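Local structure of separin (Saccharomyces cerevisiae, 5U1T) at residues 717-721 with 735-739; 812-816 with 842-848; 406-411 with 441-446. The protein cleaves the Scc1 subunit of cohesin as a caspase-like cysteine protease, so that chromosomes separate at anaphase, and is held inactive by securin for most of the cell cycle. One frame throughout, in Å; residues are numbered along the deposited sequence.

Contact 1: residues 717-721 with 735-739; sequences ELFDI and VILLN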
loop_
_atom_site.group_PDB
_atom_site.type_symbol
_atom_site.label_atom_id
_atom_site.label_comp_id
_atom_site.label_asym_id
_atom_site.label_seq_id
_atom_site.Cartn_x
_atom_site.Cartn_y
_atom_site.Cartn_z
ATOM N N GLU A 717 7.677 18.859 -0.795
ATOM C CA GLU A 717 8.465 17.650 -0.651
ATOM C C GLU A 717 7.564 16.423 -0.502
ATOM O O GLU A 717 8.049 15.290 -0.512
ATOM C CB GLU A 717 9.439 17.763 0.538
ATOM C CG GLU A 717 8.779 18.080 1.875
ATOM C CD GLU A 717 8.633 19.586 2.160
ATOM O OE1 GLU A 717 8.171 20.340 1.271
ATOM O OE2 GLU A 717 8.971 20.021 3.288
ATOM N N LEU A 718 6.257 16.642 -0.381
ATOM C CA LEU A 718 5.304 15.534 -0.383
ATOM C C LEU A 718 5.212 14.966 -1.781
ATOM O O LEU A 718 4.681 13.882 -1.996
ATOM C CB LEU A 718 3.915 15.977 0.085
ATOM C CG LEU A 718 3.706 16.320 1.555
ATOM C CD1 LEU A 718 2.245 16.590 1.823
ATOM C CD2 LEU A 718 4.224 15.193 2.428
ATOM N N PHE A 719 5.743 15.721 -2.733
ATOM C CA PHE A 719 5.615 15.381 -4.138
ATOM C C PHE A 719 6.972 15.356 -4.823
ATOM O O PHE A 719 7.064 15.562 -6.031
ATOM C CB PHE A 719 4.688 16.376 -4.826
ATOM C CG PHE A 719 3.354 16.525 -4.144
ATOM C CD1 PHE A 719 3.177 17.447 -3.118
ATOM C CD2 PHE A 719 2.279 15.734 -4.518
ATOM C CE1 PHE A 719 1.956 17.573 -2.482
ATOM C CE2 PHE A 719 1.057 15.866 -3.893
ATOM C CZ PHE A 719 0.898 16.786 -2.871
ATOM N N ASP A 720 8.024 15.109 -4.044
ATOM C CA ASP A 720 9.364 15.020 -4.604
ATOM C C ASP A 720 9.724 13.574 -4.878
ATOM O O ASP A 720 10.555 12.985 -4.194
ATOM C CB ASP A 720 10.388 15.639 -3.671
ATOM C CG ASP A 720 11.750 15.748 -4.310
ATOM O OD1 ASP A 720 11.827 15.675 -5.561
ATOM O OD2 ASP A 720 12.733 15.915 -3.561
ATOM N N ILE A 721 9.090 13.019 -5.903
ATOM C CA ILE A 721 9.247 11.611 -6.229
ATOM C C ILE A 721 10.587 11.331 -6.899
ATOM O O ILE A 721 10.946 10.173 -7.118
ATOM C CB ILE A 721 8.099 11.124 -7.130
ATOM C CG1 ILE A 721 7.846 12.114 -8.264
ATOM C CG2 ILE A 721 6.841 10.959 -6.316
ATOM C CD1 ILE A 721 8.394 11.675 -9.595
ATOM N N VAL A 735 7.107 8.883 0.582
ATOM C CA VAL A 735 6.633 9.909 -0.352
ATOM C C VAL A 735 6.058 9.272 -1.632
ATOM O O VAL A 735 4.961 9.616 -2.075
ATOM C CB VAL A 735 7.777 10.913 -0.715
ATOM C CG1 VAL A 735 7.487 11.654 -2.000
ATOM C CG2 VAL A 735 8.008 11.903 0.420
ATOM N N ILE A 736 6.799 8.339 -2.215
ATOM C CA ILE A 736 6.355 7.677 -3.425
ATOM C C ILE A 736 5.056 6.946 -3.147
ATOM O O ILE A 736 4.130 7.009 -3.942
ATOM C CB ILE A 736 7.408 6.691 -3.963
ATOM C CG1 ILE A 736 8.716 7.418 -4.271
ATOM C CG2 ILE A 736 6.915 6.032 -5.225
ATOM C CD1 ILE A 736 9.803 6.502 -4.828
ATOM N N LEU A 737 4.983 6.269 -2.006
ATOM C CA LEU A 737 3.755 5.582 -1.610
ATOM C C LEU A 737 2.573 6.546 -1.478
ATOM O O LEU A 737 1.446 6.182 -1.801
ATOM C CB LEU A 737 3.949 4.829 -0.296
ATOM C CG LEU A 737 4.869 3.612 -0.332
ATOM C CD1 LEU A 737 5.123 3.113 1.083
ATOM C CD2 LEU A 737 4.302 2.505 -1.199
ATOM N N LEU A 738 2.827 7.765 -1.001
ATOM C CA LEU A 738 1.768 8.764 -0.887
ATOM C C LEU A 738 1.193 9.072 -2.262
ATOM O O LEU A 738 -0.026 9.122 -2.454
ATOM C CB LEU A 738 2.281 10.055 -0.240
ATOM C CG LEU A 738 1.254 11.185 -0.188
ATOM C CD1 LEU A 738 0.241 10.930 0.904
ATOM C CD2 LEU A 738 1.912 12.536 -0.028
ATOM N N ASN A 739 2.092 9.283 -3.218
ATOM C CA ASN A 739 1.699 9.671 -4.558
ATOM C C ASN A 739 1.056 8.505 -5.289
ATOM O O ASN A 739 0.224 8.702 -6.154
ATOM C CB ASN A 739 2.899 10.212 -5.332
ATOM C CG ASN A 739 3.281 11.634 -4.907
ATOM O OD1 ASN A 739 3.972 11.828 -3.904
ATOM N ND2 ASN A 739 2.850 12.626 -5.676
#
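V735, on helix 729-752, turns its side chain toward residues 717-721 and packs against their backbone carbonyls. From CA the bond to CB already heads for the turn, and the two methyls then divide the backbone between them. CG2 goes to the start of the turn and lies 3.5 Å from E717 O. With CG1 set anti to the backbone N (chi1 160°), the other methyl reaches further along the turn, where L718 O is 3.6 Å from CG1 and D720 O 4.0 Å from it. CG1 also has an apolar neighbour, I721 CG2, at 4.4 Å. A short beta-branched residue suits this place, since both methyls pack directly on the backbone of 717-721.

The turn belongs to the connection between helices 700-714 and 729-752; a 3-10 segment that started earlier in the chain ends at L718, and the chain then runs on as loop beside the second helix. One helical turn after V735, L738 sends CD2 to L718 CB, 4.0 Å away, and helix 680-689 covers this leucine pair through L684. N739, also directed at the turn, sets its amide at the F719 ring with the two planes 84° apart. Which end of that amide is oxygen is doubtful, but its CG lies 3.9 Å from L718 O. I721 crosses the N739 side chain at about a right angle and touches it with CG2, while CG1 (chi1 46°) carries the ethyl end away from the helix. CG2 approaches I736 CG1 to 4.5 Å as well. D720 has its CB directed away from the helix, and its OD2 accepts a hydrogen bond from H725 N within the same interhelical connection.

Contact 2: residues 812-816 with 842-848; sequences CEFYS and YYMITEQ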
loop_
_atom_site.group_PDB
_atom_site.type_symbol
_atom_site.label_atom_id
_atom_site.label_comp_id
_atom_site.label_asym_id
_atom_site.label_seq_id
_atom_site.Cartn_x
_atom_site.Cartn_y
_atom_site.Cartn_z
ATOM N N CYS A 812 -9.096 -7.153 -19.602
ATOM C CA CYS A 812 -9.409 -7.786 -18.340
ATOM C C CYS A 812 -8.662 -9.096 -18.218
ATOM O O CYS A 812 -8.103 -9.418 -17.165
ATOM C CB CYS A 812 -10.916 -8.006 -18.209
ATOM S SG CYS A 812 -11.812 -6.521 -17.721
ATOM N N GLU A 813 -8.651 -9.849 -19.311
ATOM C CA GLU A 813 -7.903 -11.087 -19.341
ATOM C C GLU A 813 -6.442 -10.813 -19.055
ATOM O O GLU A 813 -5.813 -11.551 -18.308
ATOM C CB GLU A 813 -8.052 -11.785 -20.685
ATOM C CG GLU A 813 -9.346 -12.537 -20.842
ATOM C CD GLU A 813 -9.562 -13.581 -19.760
ATOM O OE1 GLU A 813 -10.361 -13.326 -18.838
ATOM O OE2 GLU A 813 -8.949 -14.668 -19.840
ATOM N N PHE A 814 -5.903 -9.745 -19.636
ATOM C CA PHE A 814 -4.485 -9.459 -19.480
ATOM C C PHE A 814 -4.145 -9.170 -18.023
ATOM O O PHE A 814 -3.196 -9.730 -17.454
ATOM C CB PHE A 814 -4.069 -8.275 -20.351
ATOM C CG PHE A 814 -2.615 -7.922 -20.222
ATOM C CD1 PHE A 814 -2.180 -7.034 -19.234
ATOM C CD2 PHE A 814 -1.677 -8.482 -21.072
ATOM C CE1 PHE A 814 -0.824 -6.711 -19.101
ATOM C CE2 PHE A 814 -0.329 -8.158 -20.948
ATOM C CZ PHE A 814 0.098 -7.273 -19.958
ATOM N N TYR A 815 -4.931 -8.278 -17.430
ATOM C CA TYR A 815 -4.674 -7.826 -16.083
ATOM C C TYR A 815 -4.931 -8.928 -15.075
ATOM O O TYR A 815 -4.139 -9.137 -14.164
ATOM C CB TYR A 815 -5.516 -6.596 -15.800
ATOM C CG TYR A 815 -4.898 -5.386 -16.422
ATOM C CD1 TYR A 815 -3.574 -5.083 -16.184
ATOM C CD2 TYR A 815 -5.611 -4.564 -17.282
ATOM C CE1 TYR A 815 -2.982 -3.981 -16.750
ATOM C CE2 TYR A 815 -5.019 -3.450 -17.864
ATOM C CZ TYR A 815 -3.699 -3.172 -17.590
ATOM O OH TYR A 815 -3.079 -2.078 -18.146
ATOM N N SER A 816 -6.025 -9.653 -15.269
ATOM C CA SER A 816 -6.393 -10.707 -14.338
ATOM C C SER A 816 -5.310 -11.768 -14.351
ATOM O O SER A 816 -4.971 -12.334 -13.314
ATOM C CB SER A 816 -7.769 -11.314 -14.676
ATOM O OG SER A 816 -7.693 -12.262 -15.724
ATOM N N TYR A 842 -14.692 -11.937 -11.015
ATOM C CA TYR A 842 -14.366 -11.660 -12.397
ATOM C C TYR A 842 -14.683 -12.873 -13.275
ATOM O O TYR A 842 -15.147 -12.723 -14.394
ATOM C CB TYR A 842 -12.894 -11.258 -12.539
ATOM C CG TYR A 842 -12.449 -11.242 -13.975
ATOM C CD1 TYR A 842 -12.904 -10.257 -14.844
ATOM C CD2 TYR A 842 -11.607 -12.233 -14.477
ATOM C CE1 TYR A 842 -12.520 -10.245 -16.156
ATOM C CE2 TYR A 842 -11.222 -12.228 -15.784
ATOM C CZ TYR A 842 -11.683 -11.228 -16.620
ATOM O OH TYR A 842 -11.307 -11.205 -17.932
ATOM N N TYR A 843 -14.438 -14.071 -12.758
ATOM C CA TYR A 843 -14.670 -15.286 -13.528
ATOM C C TYR A 843 -16.153 -15.534 -13.649
ATOM O O TYR A 843 -16.606 -16.171 -14.594
ATOM C CB TYR A 843 -13.945 -16.485 -12.898
ATOM C CG TYR A 843 -12.458 -16.388 -13.123
ATOM C CD1 TYR A 843 -11.964 -15.871 -14.320
ATOM C CD2 TYR A 843 -11.542 -16.767 -12.150
ATOM C CE1 TYR A 843 -10.615 -15.753 -14.553
ATOM C CE2 TYR A 843 -10.169 -16.651 -12.382
ATOM C CZ TYR A 843 -9.722 -16.141 -13.587
ATOM O OH TYR A 843 -8.377 -15.998 -13.847
ATOM N N MET A 844 -16.912 -14.997 -12.710
ATOM C CA MET A 844 -18.363 -15.042 -12.796
ATOM C C MET A 844 -18.860 -14.146 -13.926
ATOM O O MET A 844 -19.611 -14.585 -14.769
ATOM C CB MET A 844 -18.994 -14.620 -11.478
ATOM C CG MET A 844 -19.307 -15.765 -10.542
ATOM S SD MET A 844 -20.403 -15.217 -9.197
ATOM C CE MET A 844 -21.343 -13.901 -10.007
ATOM N N ILE A 845 -18.432 -12.893 -13.929
ATOM C CA ILE A 845 -18.774 -11.946 -14.976
ATOM C C ILE A 845 -18.404 -12.451 -16.380
ATOM O O ILE A 845 -19.193 -12.336 -17.305
ATOM C CB ILE A 845 -18.090 -10.580 -14.722
ATOM C CG1 ILE A 845 -18.525 -10.016 -13.375
ATOM C CG2 ILE A 845 -18.401 -9.575 -15.836
ATOM C CD1 ILE A 845 -17.935 -8.657 -13.070
ATOM N N THR A 846 -17.215 -13.016 -16.549
ATOM C CA THR A 846 -16.818 -13.499 -17.868
ATOM C C THR A 846 -17.288 -14.939 -18.085
ATOM O O THR A 846 -17.017 -15.551 -19.121
ATOM C CB THR A 846 -15.303 -13.422 -18.068
ATOM O OG1 THR A 846 -14.658 -14.041 -16.956
ATOM C CG2 THR A 846 -14.859 -11.988 -18.165
ATOM N N GLU A 847 -17.976 -15.472 -17.084
ATOM C CA GLU A 847 -18.608 -16.772 -17.188
ATOM C C GLU A 847 -17.635 -17.885 -17.490
ATOM O O GLU A 847 -18.009 -18.883 -18.083
ATOM C CB GLU A 847 -19.695 -16.751 -18.260
ATOM C CG GLU A 847 -20.913 -15.931 -17.884
ATOM C CD GLU A 847 -21.925 -15.804 -19.030
ATOM O OE1 GLU A 847 -22.920 -15.048 -18.879
ATOM O OE2 GLU A 847 -21.725 -16.457 -20.083
ATOM N N GLN A 848 -16.385 -17.724 -17.085
ATOM C CA GLN A 848 -15.424 -18.799 -17.251
ATOM C C GLN A 848 -15.633 -19.778 -16.119
ATOM O O GLN A 848 -14.879 -19.791 -15.156
ATOM C CB GLN A 848 -14.009 -18.257 -17.262
ATOM C CG GLN A 848 -13.924 -16.939 -17.974
ATOM C CD GLN A 848 -12.512 -16.460 -18.143
ATOM O OE1 GLN A 848 -12.227 -15.268 -18.014
ATOM N NE2 GLN A 848 -11.610 -17.384 -18.450
#
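C812 lies against the phenol end of Y842, its CB 3.4 Å from Y842 CE1. The sulfur stands farther out beside the same CE1 edge, 5.3 Å from the Y842 centroid and 64° off the ring normal, an oblique sulfur-aromatic contact. A small, polarisable cysteine suits the spot, which also packs on H803 and I804 of helix 782-805. At E813 the contact turns polar: Y842 OH donates to E813 OE1 over 2.5 Å, very short as modelled. The glutamate is bent at chi2 (-57°), which curls its carboxylate back to the phenol; OE1 arrives at the ring edge, in the ring plane, and carboxylate and ring are only 20° apart. The Q848 side chain runs to meet E813 from the opposite direction, though the orientation of its amide is doubtful.

Helices 809-825 and 829-845 form an antiparallel helical hairpin, with C812 and E813 beside the end of the second helix and S816 one turn deeper. That second helix stops in a Schellman motif at E847, whose carboxylate makes a salt bridge with K1507 of the peptidase region; L1508 packs on C812 and T846. F814 and Y815 leave this interface and meet another protein chain instead. A phenylalanine in place of Y842 would probably leave E813 OE1 without its phenol donor and its carboxylate freer to turn. S816 completes the row, its OG 3.5 Å from Y842 CE2 and its CB 3.7 Å from the same carbon; a small serine suits this close approach. On one face of that ring, T846 OG1 stands 4.0 Å above the plane, offset toward the rim.

Contact 3: residues 406-411 with 441-446; sequences KSHSFL and FISSAQ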
loop_
_atom_site.group_PDB
_atom_site.type_symbol
_atom_site.label_atom_id
_atom_site.label_comp_id
_atom_site.label_asym_id
_atom_site.label_seq_id
_atom_site.Cartn_x
_atom_site.Cartn_y
_atom_site.Cartn_z
ATOM N N LYS A 406 47.962 14.860 18.349
ATOM C CA LYS A 406 47.647 13.580 17.752
ATOM C C LYS A 406 47.932 12.444 18.743
ATOM O O LYS A 406 48.634 11.492 18.410
ATOM C CB LYS A 406 48.438 13.379 16.451
ATOM C CG LYS A 406 48.298 14.532 15.454
ATOM C CD LYS A 406 48.658 14.115 14.024
ATOM C CE LYS A 406 48.603 15.304 13.069
ATOM N NZ LYS A 406 49.543 16.404 13.501
ATOM N N SER A 407 47.348 12.529 19.939
ATOM C CA SER A 407 47.637 11.584 21.013
ATOM C C SER A 407 46.432 10.816 21.489
ATOM O O SER A 407 45.479 11.406 21.978
ATOM C CB SER A 407 48.233 12.304 22.218
ATOM O OG SER A 407 48.056 11.526 23.396
ATOM N N HIS A 408 46.489 9.495 21.402
ATOM C CA HIS A 408 45.433 8.689 21.988
ATOM C C HIS A 408 45.389 8.819 23.515
ATOM O O HIS A 408 44.327 8.631 24.124
ATOM C CB HIS A 408 45.590 7.223 21.602
ATOM C CG HIS A 408 44.354 6.412 21.825
ATOM N ND1 HIS A 408 44.295 5.369 22.723
ATOM C CD2 HIS A 408 43.122 6.500 21.270
ATOM C CE1 HIS A 408 43.086 4.841 22.707
ATOM N NE2 HIS A 408 42.357 5.506 21.832
ATOM N N SER A 409 46.531 9.129 24.131
ATOM C CA SER A 409 46.589 9.257 25.580
ATOM C C SER A 409 45.723 10.400 26.073
ATOM O O SER A 409 44.926 10.226 26.995
ATOM C CB SER A 409 48.023 9.452 26.052
ATOM O OG SER A 409 48.777 8.286 25.798
ATOM N N PHE A 410 45.861 11.566 25.455
ATOM C CA PHE A 410 44.990 12.687 25.799
ATOM C C PHE A 410 43.512 12.383 25.556
ATOM O O PHE A 410 42.657 12.802 26.333
ATOM C CB PHE A 410 45.401 13.935 25.028
ATOM C CG PHE A 410 46.472 14.714 25.696
ATOM C CD1 PHE A 410 46.153 15.672 26.649
ATOM C CD2 PHE A 410 47.807 14.478 25.400
ATOM C CE1 PHE A 410 47.155 16.400 27.286
ATOM C CE2 PHE A 410 48.820 15.202 26.033
ATOM C CZ PHE A 410 48.495 16.163 26.980
ATOM N N LEU A 411 43.212 11.648 24.490
ATOM C CA LEU A 411 41.823 11.365 24.151
ATOM C C LEU A 411 41.239 10.417 25.180
ATOM O O LEU A 411 40.113 10.611 25.636
ATOM C CB LEU A 411 41.694 10.775 22.743
ATOM C CG LEU A 411 40.258 10.538 22.280
ATOM C CD1 LEU A 411 39.508 11.855 22.271
ATOM C CD2 LEU A 411 40.218 9.884 20.908
ATOM N N PHE A 441 34.723 12.620 19.904
ATOM C CA PHE A 441 35.928 11.883 20.334
ATOM C C PHE A 441 36.226 10.734 19.375
ATOM O O PHE A 441 37.300 10.683 18.774
ATOM C CB PHE A 441 35.789 11.299 21.755
ATOM C CG PHE A 441 35.424 12.306 22.812
ATOM C CD1 PHE A 441 35.676 13.658 22.640
ATOM C CD2 PHE A 441 34.826 11.887 23.990
ATOM C CE1 PHE A 441 35.326 14.565 23.613
ATOM C CE2 PHE A 441 34.476 12.797 24.966
ATOM C CZ PHE A 441 34.724 14.134 24.774
ATOM N N ILE A 442 35.258 9.820 19.241
ATOM C CA ILE A 442 35.430 8.619 18.434
ATOM C C ILE A 442 35.898 8.993 17.046
ATOM O O ILE A 442 36.866 8.437 16.540
ATOM C CB ILE A 442 34.142 7.794 18.356
ATOM C CG1 ILE A 442 33.817 7.233 19.736
ATOM C CG2 ILE A 442 34.310 6.649 17.375
ATOM C CD1 ILE A 442 32.469 6.592 19.835
ATOM N N SER A 443 35.241 9.982 16.462
ATOM C CA SER A 443 35.652 10.518 15.182
ATOM C C SER A 443 37.109 10.973 15.170
ATOM O O SER A 443 37.781 10.853 14.153
ATOM C CB SER A 443 34.749 11.680 14.802
ATOM O OG SER A 443 33.410 11.230 14.666
ATOM N N SER A 444 37.602 11.482 16.298
ATOM C CA SER A 444 38.941 12.055 16.341
ATOM C C SER A 444 40.023 10.993 16.585
ATOM O O SER A 444 41.206 11.234 16.321
ATOM C CB SER A 444 39.011 13.149 17.409
ATOM O OG SER A 444 38.691 12.644 18.696
ATOM N N ALA A 445 39.610 9.816 17.057
ATOM C CA ALA A 445 40.549 8.744 17.378
ATOM C C ALA A 445 41.353 8.313 16.150
ATOM O O ALA A 445 40.820 8.261 15.038
ATOM C CB ALA A 445 39.814 7.558 17.979
ATOM N N GLN A 446 42.619 7.972 16.382
ATOM C CA GLN A 446 43.626 7.774 15.340
ATOM C C GLN A 446 43.594 6.482 14.541
ATOM O O GLN A 446 44.346 6.348 13.576
ATOM C CB GLN A 446 45.016 7.847 15.961
ATOM C CG GLN A 446 45.140 8.835 17.074
ATOM C CD GLN A 446 45.340 10.226 16.540
ATOM O OE1 GLN A 446 44.735 10.630 15.555
ATOM N NE2 GLN A 446 46.216 10.954 17.169
#
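F441 offers L411 the base of its side chain: F441 CB is 3.8 Å from L411 CD1, while the ring is carried off toward T414 and E418 and meets F438 edge-to-face. The F441 carbonyl also touches the leucine, its O 3.7 Å from L411 CD2. At the last turn of helix 431-444, S444 points to L411 and sets OG 3.8 Å from CD1; a small residue fits because the leucine fills the space in front of it. A445 leaves the helix, and its methyl CB lies 3.8 Å from L411 CD2. L411, whose chi1 of -176° puts CG opposite the backbone N, thus lays CD1 on F441 and S444 and CD2 on the F441 carbonyl and A445. Q446 lies beside K406, but the modelled position of its amide is doubtful. On the other segment, S407 is the N-cap of helix 408-425, and its OG accepts from F410 N at 3.0 Å and 169°. The settled part of the contact is the packing of L411, apolar methyls on methyl, ring base and carbonyl; such contacts are nondirectional, so this part rests on fit.

Along the chain the three contacts run in series, contact 3 first, then contact 1, then contact 2, and each joins parts of the helical region close in sequence. Their spacing reflects an elongated molecule: contacts 1 and 2 have centres 33 Å apart and nearest atoms about 16 Å apart, contacts 1 and 3 centres 43 Å apart, and contacts 2 and 3 centres 69 Å apart. None touches another. All lie away from C1497, the probable catalytic cysteine, but contact 2 abuts Y1505, K1507 and L1508, close in sequence to it. Contacts 2 and 3 also have residues against another protein chain, probably securin, whereas contact 1 has none.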